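Local coordinates for methyltransferase-like protein of unknown function (Silicibacter pomeroyi DSS-3, PDB 3CVO) that is of unknown function but has the Rossmann-like fold of class I SAM-dependent methyltransferases and probably transfers a methyl group from S-adenosylmethionine, at residues Ile144-Tyr155 and Met173-Pro184; Ile84-Thr92 and Lys103-Pro111. All blocks are in the same frame, centred on the assembly; numbering follows the deposited sequence.

Contact 1 of 2, residues Ile144-Tyr155 and Met173-Pro184; sequences ITRPVTLLFDDY and MIGRLAAFQVEP
Strands 148-152 and 177-182 pair antiparallel where the otherwise parallel sheet reverses direction. Six backbone hydrogen bonds join them. Val148, Leu150 and Phe152 each bond in both directions to Val182, Phe180 and Ala178. Phe152 N reaches Ala178 O at 2.7 Å.

On the face carrying these residues, the edge of the Phe180 ring meets Leu150 O, Phe152 CB and the Tyr155 ring. Its CZ lies over one face of the Tyr155 ring, 3.8 Å from Tyr155 CZ. The ring planes stand at 83°, a T-shaped pair. Tyr155 CG, trans to the backbone N (chi1 -174°), lies 3.6 Å from Ala178 CB. Tyr155 OH hydrogen-bonds to Glu165.

At one end Arg176 grips Asp153 side-on: NE to OD1 at 2.8 Å and NH2 to OD2 at 2.9 Å. Both oxygens are met on the syn side. Asp154 OD1 sits over one guanidinium face, 3.5 Å from Arg176 NE, and adds charge attraction only. The other Asp154 oxygen forms a salt bridge with Arg133. At the other end Ile144 CD1 packs on Val182 CG1 at 3.7 Å.

Strand 177-182, reversed and inserted between 148-152 and 172-174, is the hallmark of the class I methyltransferase Rossmann-like fold.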
# COMPACT_ATOMS: atom_id res chain seq x y z
N ILE A 144 8.81 -8.21 9.80
CA ILE A 144 9.61 -9.02 10.73
C ILE A 144 8.73 -9.42 11.90
O ILE A 144 7.75 -8.73 12.21
CB ILE A 144 10.89 -8.30 11.24
CG1 ILE A 144 10.59 -6.95 11.94
CG2 ILE A 144 11.96 -8.11 10.09
CD1 ILE A 144 11.78 -6.31 12.63
N THR A 145 9.07 -10.55 12.51
CA THR A 145 8.42 -11.07 13.72
C THR A 145 9.32 -11.17 14.92
O THR A 145 8.86 -11.44 16.02
CB THR A 145 7.69 -12.41 13.46
OG1 THR A 145 8.62 -13.37 12.91
CG2 THR A 145 6.53 -12.19 12.46
N ARG A 146 10.60 -10.90 14.71
CA ARG A 146 11.59 -10.70 15.78
C ARG A 146 12.62 -9.62 15.33
O ARG A 146 12.68 -9.28 14.14
CB ARG A 146 12.27 -12.04 16.09
CG ARG A 146 13.05 -12.63 14.94
CD ARG A 146 13.76 -13.93 15.39
NE ARG A 146 14.38 -14.62 14.26
CZ ARG A 146 15.55 -14.29 13.72
NH1 ARG A 146 16.25 -13.27 14.18
NH2 ARG A 146 16.00 -14.97 12.71
N PRO A 147 13.38 -9.04 16.28
CA PRO A 147 14.28 -7.95 15.94
C PRO A 147 15.35 -8.35 14.94
O PRO A 147 15.81 -9.50 14.93
CB PRO A 147 14.93 -7.59 17.27
CG PRO A 147 13.93 -7.99 18.26
CD PRO A 147 13.31 -9.25 17.73
N VAL A 148 15.68 -7.39 14.10
CA VAL A 148 16.81 -7.49 13.16
C VAL A 148 17.70 -6.26 13.17
O VAL A 148 17.35 -5.17 13.68
CB VAL A 148 16.34 -7.78 11.72
CG1 VAL A 148 15.43 -9.00 11.68
CG2 VAL A 148 15.66 -6.57 11.09
N THR A 149 18.91 -6.45 12.65
CA THR A 149 19.76 -5.34 12.24
C THR A 149 19.46 -5.02 10.80
O THR A 149 19.39 -5.90 9.95
CB THR A 149 21.26 -5.68 12.37
OG1 THR A 149 21.53 -5.93 13.74
CG2 THR A 149 22.15 -4.52 11.86
N LEU A 150 19.25 -3.74 10.56
CA LEU A 150 19.10 -3.20 9.19
C LEU A 150 20.20 -2.22 8.92
O LEU A 150 20.49 -1.30 9.68
CB LEU A 150 17.70 -2.60 8.96
CG LEU A 150 17.46 -2.20 7.49
CD1 LEU A 150 16.02 -2.53 7.06
CD2 LEU A 150 17.78 -0.76 7.19
N LEU A 151 20.90 -2.45 7.82
CA LEU A 151 21.96 -1.56 7.36
C LEU A 151 21.45 -0.83 6.12
O LEU A 151 21.00 -1.44 5.15
CB LEU A 151 23.22 -2.36 7.01
CG LEU A 151 23.82 -3.30 8.06
CD1 LEU A 151 25.00 -4.10 7.50
CD2 LEU A 151 24.18 -2.51 9.36
N PHE A 152 21.47 0.48 6.18
CA PHE A 152 20.90 1.30 5.11
C PHE A 152 22.07 2.12 4.55
O PHE A 152 22.58 3.05 5.17
CB PHE A 152 19.81 2.17 5.72
CG PHE A 152 18.89 2.90 4.73
CD1 PHE A 152 19.38 3.55 3.63
CD2 PHE A 152 17.52 2.95 4.96
CE1 PHE A 152 18.55 4.25 2.78
CE2 PHE A 152 16.67 3.65 4.12
CZ PHE A 152 17.20 4.29 3.01
N ASP A 153 22.50 1.76 3.35
CA ASP A 153 23.63 2.45 2.73
C ASP A 153 23.23 3.78 2.10
O ASP A 153 22.11 3.96 1.63
CB ASP A 153 24.32 1.58 1.70
CG ASP A 153 25.76 2.00 1.46
OD1 ASP A 153 26.38 2.76 2.28
OD2 ASP A 153 26.30 1.54 0.44
N ASP A 154 24.18 4.72 2.16
CA ASP A 154 24.00 6.05 1.56
C ASP A 154 22.85 6.73 2.22
O ASP A 154 22.05 7.38 1.56
CB ASP A 154 23.65 5.92 0.08
CG ASP A 154 24.67 5.10 -0.67
OD1 ASP A 154 25.80 5.63 -0.83
OD2 ASP A 154 24.37 3.93 -1.06
N TYR A 155 22.73 6.53 3.51
CA TYR A 155 21.60 7.05 4.30
C TYR A 155 21.55 8.58 4.39
O TYR A 155 20.48 9.18 4.38
CB TYR A 155 21.59 6.45 5.69
CG TYR A 155 20.35 6.83 6.51
CD1 TYR A 155 19.08 6.37 6.19
CD2 TYR A 155 20.48 7.65 7.61
CE1 TYR A 155 17.99 6.73 6.94
CE2 TYR A 155 19.39 8.00 8.37
CZ TYR A 155 18.16 7.54 8.04
OH TYR A 155 17.09 7.90 8.84
N MSE A 173 25.25 5.76 13.18
CA MSE A 173 25.90 6.16 11.93
C MSE A 173 27.32 5.66 11.88
O MSE A 173 28.10 5.93 12.77
CB MSE A 173 25.87 7.68 11.71
CG MSE A 173 24.52 8.30 11.54
SE MSE A 173 23.45 7.43 10.19
CE MSE A 173 24.57 7.83 8.64
N ILE A 174 27.63 4.89 10.84
CA ILE A 174 29.00 4.48 10.50
C ILE A 174 29.30 5.08 9.14
O ILE A 174 28.97 4.51 8.09
CB ILE A 174 29.20 2.92 10.48
CG1 ILE A 174 28.60 2.26 11.73
CG2 ILE A 174 30.68 2.56 10.36
CD1 ILE A 174 27.30 1.57 11.46
N GLY A 175 29.94 6.23 9.17
CA GLY A 175 30.03 7.06 7.99
C GLY A 175 28.66 7.31 7.41
O GLY A 175 27.76 7.83 8.06
N ARG A 176 28.52 6.91 6.16
CA ARG A 176 27.31 7.17 5.39
C ARG A 176 26.32 6.04 5.58
O ARG A 176 25.21 6.06 5.07
CB ARG A 176 27.64 7.24 3.90
CG ARG A 176 28.08 5.87 3.39
CD ARG A 176 28.49 5.89 1.94
NE ARG A 176 28.34 4.56 1.37
CZ ARG A 176 28.89 4.18 0.24
NH1 ARG A 176 29.64 5.03 -0.44
NH2 ARG A 176 28.71 2.96 -0.21
N LEU A 177 26.77 5.02 6.28
CA LEU A 177 25.97 3.80 6.51
C LEU A 177 25.22 3.91 7.84
O LEU A 177 25.79 4.22 8.88
CB LEU A 177 26.87 2.57 6.53
CG LEU A 177 26.17 1.22 6.75
CD1 LEU A 177 25.40 0.89 5.48
CD2 LEU A 177 27.19 0.12 7.09
N ALA A 178 23.92 3.66 7.78
CA ALA A 178 23.06 3.65 8.96
C ALA A 178 22.78 2.22 9.39
O ALA A 178 22.34 1.38 8.61
CB ALA A 178 21.73 4.39 8.69
N ALA A 179 23.08 1.96 10.65
CA ALA A 179 22.76 0.70 11.30
C ALA A 179 21.61 0.90 12.29
O ALA A 179 21.68 1.71 13.23
CB ALA A 179 23.99 0.15 12.03
N PHE A 180 20.52 0.18 12.02
CA PHE A 180 19.30 0.21 12.83
C PHE A 180 19.06 -1.10 13.55
O PHE A 180 19.29 -2.19 13.02
CB PHE A 180 18.08 0.44 11.95
CG PHE A 180 18.06 1.76 11.23
CD1 PHE A 180 18.59 1.89 9.94
CD2 PHE A 180 17.45 2.86 11.82
CE1 PHE A 180 18.51 3.10 9.27
CE2 PHE A 180 17.36 4.05 11.17
CZ PHE A 180 17.88 4.19 9.90
N GLN A 181 18.61 -0.99 14.80
CA GLN A 181 18.11 -2.12 15.52
C GLN A 181 16.57 -2.09 15.42
O GLN A 181 15.92 -1.30 16.08
CB GLN A 181 18.55 -2.06 16.98
CG GLN A 181 18.48 -3.43 17.62
CD GLN A 181 19.31 -4.47 16.85
OE1 GLN A 181 20.39 -4.15 16.31
NE2 GLN A 181 18.80 -5.71 16.77
N VAL A 182 16.03 -2.94 14.57
CA VAL A 182 14.60 -2.90 14.19
C VAL A 182 13.78 -3.92 14.94
O VAL A 182 14.13 -5.10 15.03
CB VAL A 182 14.43 -3.09 12.65
CG1 VAL A 182 12.96 -2.78 12.22
CG2 VAL A 182 15.37 -2.19 11.91
N GLU A 183 12.67 -3.45 15.49
CA GLU A 183 11.78 -4.30 16.24
C GLU A 183 10.46 -4.38 15.50
O GLU A 183 10.09 -3.44 14.78
CB GLU A 183 11.51 -3.70 17.60
CG GLU A 183 12.72 -3.23 18.33
CD GLU A 183 13.01 -4.06 19.53
OE1 GLU A 183 12.11 -4.82 19.94
OE2 GLU A 183 14.13 -3.95 20.08
N PRO A 184 9.72 -5.47 15.69
CA PRO A 184 8.51 -5.55 14.83
C PRO A 184 7.51 -4.44 15.14
O PRO A 184 7.30 -4.14 16.31
CB PRO A 184 7.95 -6.93 15.18
CG PRO A 184 9.19 -7.72 15.58
CD PRO A 184 10.01 -6.74 16.38

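Contact 2 of 2, residues Ile84-Thr92 and Lys103-Pro111; sequences IVWTDIGPT and KWRSYPDYP. With EDO (1,2-ethanediol), chain M; EDO (1,2-ethanediol), chain G.
The Tyr107 ring meets Ile89 at its edge, with Ile89 O in the ring plane 3.5 Å from Tyr107 CE1. Trp104 CA covers one face of that ring, over its centre. The Arg105 guanidinium has Trp104 CZ2 over one face. Ile89 CG2 approaches the Tyr110 ring obliquely, and Pro111 CD lies at that ring's edge. Trp86 carries Asp88 CA on one face, offset toward the rim.

The contact joins the loop after strand 81-86, an edge strand of the Rossmann-like sheet, to the turns leading into helix 109-112. No direct hydrogen bond crosses it. Ile89 fills the middle. Its CB lies 3.9 Å from Tyr107 CD1, and its CG2 packs on Tyr110 CB. Thr87 CG2, trans to the backbone N, reaches over to the backbone of Asp109 and Tyr110. Tyr107 OH is held by Asp101 and Tyr110 OH by Arg131.

Asp88 makes an Asx turn: OD1 accepts from Gly90 N at 3.0 Å, on its anti side. Lys103 lays its aliphatic chain across this turn, with CD 3.6 Å from Gly90 N. Bends at chi3 and chi4 leave NZ 4.0 Å from Asp88 OD2, beyond a salt bridge.

Trp104 stacks on Trp104 of the second subunit, so segment 103-111 also helps build the dimer interface. Arg105 forms a salt bridge with Asp101 of that subunit.

Two waters bridge the segments. One accepts from Lys103 N and hydrogen-bonds to Ile89 O. The other hydrogen-bonds to an ethanediol O2 that accepts from Asp88 N. It donates to Asp88 O and, at 2.7 Å, to Asp109 OD2.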
# COMPACT_ATOMS: atom_id res chain seq x y z
N ILE A 84 20.09 -15.32 -5.80
CA ILE A 84 19.93 -14.03 -6.47
C ILE A 84 18.55 -14.03 -7.10
O ILE A 84 18.23 -14.90 -7.90
CB ILE A 84 20.97 -13.80 -7.61
CG1 ILE A 84 22.41 -13.92 -7.09
CG2 ILE A 84 20.69 -12.46 -8.32
CD1 ILE A 84 22.77 -12.90 -6.02
N VAL A 85 17.71 -13.08 -6.69
CA VAL A 85 16.29 -13.05 -7.10
C VAL A 85 15.99 -11.82 -7.95
O VAL A 85 15.78 -10.75 -7.44
CB VAL A 85 15.33 -13.12 -5.88
CG1 VAL A 85 13.85 -13.23 -6.35
CG2 VAL A 85 15.66 -14.27 -4.94
N TRP A 86 16.03 -12.02 -9.27
CA TRP A 86 15.59 -10.99 -10.22
C TRP A 86 14.10 -10.73 -9.97
O TRP A 86 13.29 -11.62 -10.00
CB TRP A 86 15.88 -11.33 -11.69
CG TRP A 86 15.33 -10.27 -12.55
CD1 TRP A 86 15.61 -8.93 -12.48
CD2 TRP A 86 14.29 -10.42 -13.51
NE1 TRP A 86 14.83 -8.24 -13.37
CE2 TRP A 86 14.01 -9.13 -14.02
CE3 TRP A 86 13.55 -11.50 -13.97
CZ2 TRP A 86 13.05 -8.92 -14.98
CZ3 TRP A 86 12.63 -11.29 -14.94
CH2 TRP A 86 12.40 -10.01 -15.45
N THR A 87 13.81 -9.48 -9.64
CA THR A 87 12.47 -9.01 -9.34
C THR A 87 12.11 -7.92 -10.35
O THR A 87 12.66 -6.86 -10.33
CB THR A 87 12.42 -8.55 -7.88
OG1 THR A 87 12.94 -9.62 -7.07
CG2 THR A 87 11.00 -8.22 -7.43
N ASP A 88 11.19 -8.28 -11.21
CA ASP A 88 10.79 -7.56 -12.45
C ASP A 88 10.02 -6.30 -12.11
O ASP A 88 8.88 -6.35 -11.58
CB ASP A 88 9.93 -8.48 -13.32
CG ASP A 88 9.64 -7.92 -14.68
OD1 ASP A 88 10.08 -6.82 -14.99
OD2 ASP A 88 8.98 -8.63 -15.47
N ILE A 89 10.67 -5.17 -12.37
CA ILE A 89 10.02 -3.86 -12.21
C ILE A 89 10.03 -3.10 -13.51
O ILE A 89 9.90 -1.86 -13.55
CB ILE A 89 10.60 -2.98 -11.09
CG1 ILE A 89 12.09 -2.70 -11.35
CG2 ILE A 89 10.36 -3.60 -9.69
CD1 ILE A 89 12.75 -1.82 -10.35
N GLY A 90 10.14 -3.89 -14.57
CA GLY A 90 10.23 -3.41 -15.93
C GLY A 90 11.67 -3.21 -16.38
O GLY A 90 12.61 -3.41 -15.62
N PRO A 91 11.86 -2.79 -17.62
CA PRO A 91 13.23 -2.55 -18.07
C PRO A 91 13.94 -1.47 -17.29
O PRO A 91 13.36 -0.47 -16.89
CB PRO A 91 13.05 -2.14 -19.54
CG PRO A 91 11.83 -2.92 -19.99
CD PRO A 91 10.91 -2.97 -18.74
N THR A 92 15.23 -1.68 -17.09
CA THR A 92 16.01 -0.87 -16.18
C THR A 92 17.20 -0.26 -16.89
O THR A 92 17.64 -0.73 -17.93
CB THR A 92 16.52 -1.70 -14.96
OG1 THR A 92 17.20 -2.86 -15.44
CG2 THR A 92 15.36 -2.09 -13.98
N LYS A 103 5.73 -0.75 -15.48
CA LYS A 103 5.43 -1.81 -14.50
C LYS A 103 5.14 -1.29 -13.14
O LYS A 103 5.43 -1.91 -12.16
CB LYS A 103 6.53 -2.89 -14.49
CG LYS A 103 6.46 -3.68 -15.82
CD LYS A 103 6.93 -5.14 -15.75
CE LYS A 103 6.30 -5.97 -14.63
NZ LYS A 103 5.31 -6.99 -15.09
N TRP A 104 4.54 -0.11 -13.08
CA TRP A 104 4.24 0.52 -11.79
C TRP A 104 3.40 -0.36 -10.90
O TRP A 104 3.58 -0.35 -9.69
CB TRP A 104 3.60 1.92 -11.95
CG TRP A 104 2.24 2.01 -12.51
CD1 TRP A 104 1.90 2.27 -13.80
CD2 TRP A 104 1.01 1.87 -11.78
NE1 TRP A 104 0.52 2.33 -13.91
CE2 TRP A 104 -0.03 2.14 -12.66
CE3 TRP A 104 0.70 1.64 -10.43
CZ2 TRP A 104 -1.37 2.06 -12.28
CZ3 TRP A 104 -0.62 1.61 -10.04
CH2 TRP A 104 -1.64 1.78 -10.96
N ARG A 105 2.53 -1.18 -11.51
CA ARG A 105 1.63 -2.05 -10.68
C ARG A 105 2.43 -3.15 -10.02
O ARG A 105 1.97 -3.73 -9.07
CB ARG A 105 0.48 -2.62 -11.51
CG ARG A 105 -0.51 -1.57 -11.98
CD ARG A 105 -1.47 -2.08 -13.02
NE ARG A 105 -2.27 -1.04 -13.64
CZ ARG A 105 -1.89 -0.38 -14.72
NH1 ARG A 105 -0.71 -0.61 -15.28
NH2 ARG A 105 -2.67 0.57 -15.20
N SER A 106 3.66 -3.36 -10.47
CA SER A 106 4.55 -4.39 -9.91
C SER A 106 5.60 -3.85 -8.96
O SER A 106 6.33 -4.60 -8.31
CB SER A 106 5.26 -5.17 -11.01
OG SER A 106 4.31 -5.86 -11.80
N TYR A 107 5.63 -2.55 -8.78
CA TYR A 107 6.69 -1.96 -7.97
C TYR A 107 6.77 -2.50 -6.53
O TYR A 107 7.87 -2.72 -6.00
CB TYR A 107 6.65 -0.43 -7.95
CG TYR A 107 7.10 0.26 -9.21
CD1 TYR A 107 7.73 -0.42 -10.22
CD2 TYR A 107 6.95 1.64 -9.36
CE1 TYR A 107 8.17 0.23 -11.35
CE2 TYR A 107 7.38 2.30 -10.48
CZ TYR A 107 8.00 1.60 -11.48
OH TYR A 107 8.48 2.28 -12.61
N PRO A 108 5.60 -2.69 -5.87
CA PRO A 108 5.61 -3.18 -4.50
C PRO A 108 6.25 -4.55 -4.32
O PRO A 108 6.69 -4.89 -3.23
CB PRO A 108 4.12 -3.17 -4.13
CG PRO A 108 3.51 -2.15 -5.07
CD PRO A 108 4.21 -2.44 -6.33
N ASP A 109 6.34 -5.28 -5.41
CA ASP A 109 6.96 -6.62 -5.36
C ASP A 109 8.39 -6.52 -4.92
O ASP A 109 8.91 -7.45 -4.33
CB ASP A 109 7.00 -7.27 -6.73
CG ASP A 109 5.65 -7.67 -7.27
OD1 ASP A 109 4.62 -7.52 -6.60
OD2 ASP A 109 5.62 -8.13 -8.44
N TYR A 110 9.05 -5.42 -5.26
CA TYR A 110 10.49 -5.27 -4.98
C TYR A 110 10.73 -5.25 -3.46
O TYR A 110 11.43 -6.13 -2.93
CB TYR A 110 11.10 -4.10 -5.70
CG TYR A 110 12.57 -3.94 -5.54
CD1 TYR A 110 13.10 -3.39 -4.37
CD2 TYR A 110 13.44 -4.35 -6.52
CE1 TYR A 110 14.44 -3.25 -4.21
CE2 TYR A 110 14.78 -4.17 -6.38
CZ TYR A 110 15.29 -3.62 -5.21
OH TYR A 110 16.65 -3.44 -5.07
N PRO A 111 10.11 -4.28 -2.75
CA PRO A 111 10.29 -4.34 -1.30
C PRO A 111 9.63 -5.54 -0.64
O PRO A 111 10.15 -6.06 0.37
CB PRO A 111 9.66 -3.00 -0.82
CG PRO A 111 8.81 -2.54 -1.87
CD PRO A 111 9.42 -3.05 -3.18
C1 EDO M . 9.30 -11.83 -12.22
O1 EDO M . 10.14 -12.58 -13.11
C2 EDO M . 10.13 -11.29 -11.05
O2 EDO M . 9.26 -10.47 -10.18
C1 EDO G . 1.13 0.79 -18.03
O1 EDO G . -0.31 0.91 -17.90
C2 EDO G . 1.57 -0.60 -18.47
O2 EDO G . 0.80 -1.02 -19.61
O HOH W 1 7.51 -8.35 -10.33
O HOH W 2 8.62 -0.07 -15.19

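Contacts 1 and 2 reach the same mixed sheet on opposite sides of the chain's centre. Their centres are 23 Å apart and their nearest atoms about 10 Å. Contact 2 comes wholly earlier in the sequence. It takes in the end of strand 81-86 and the loop after it; contact 1 includes part of 172-174. Helix 133-143 reaches both. Contact 2 meets the second subunit; contact 1 does not. No cofactor is bound at either. In class I methyltransferases S-adenosylmethionine binds at the C-terminal ends of the parallel strands. Loop 87-90 is therefore probably near the cofactor site, and Asp153 follows strand 148-152 on the same side. The ethanediols probably come from the crystallisation liquor.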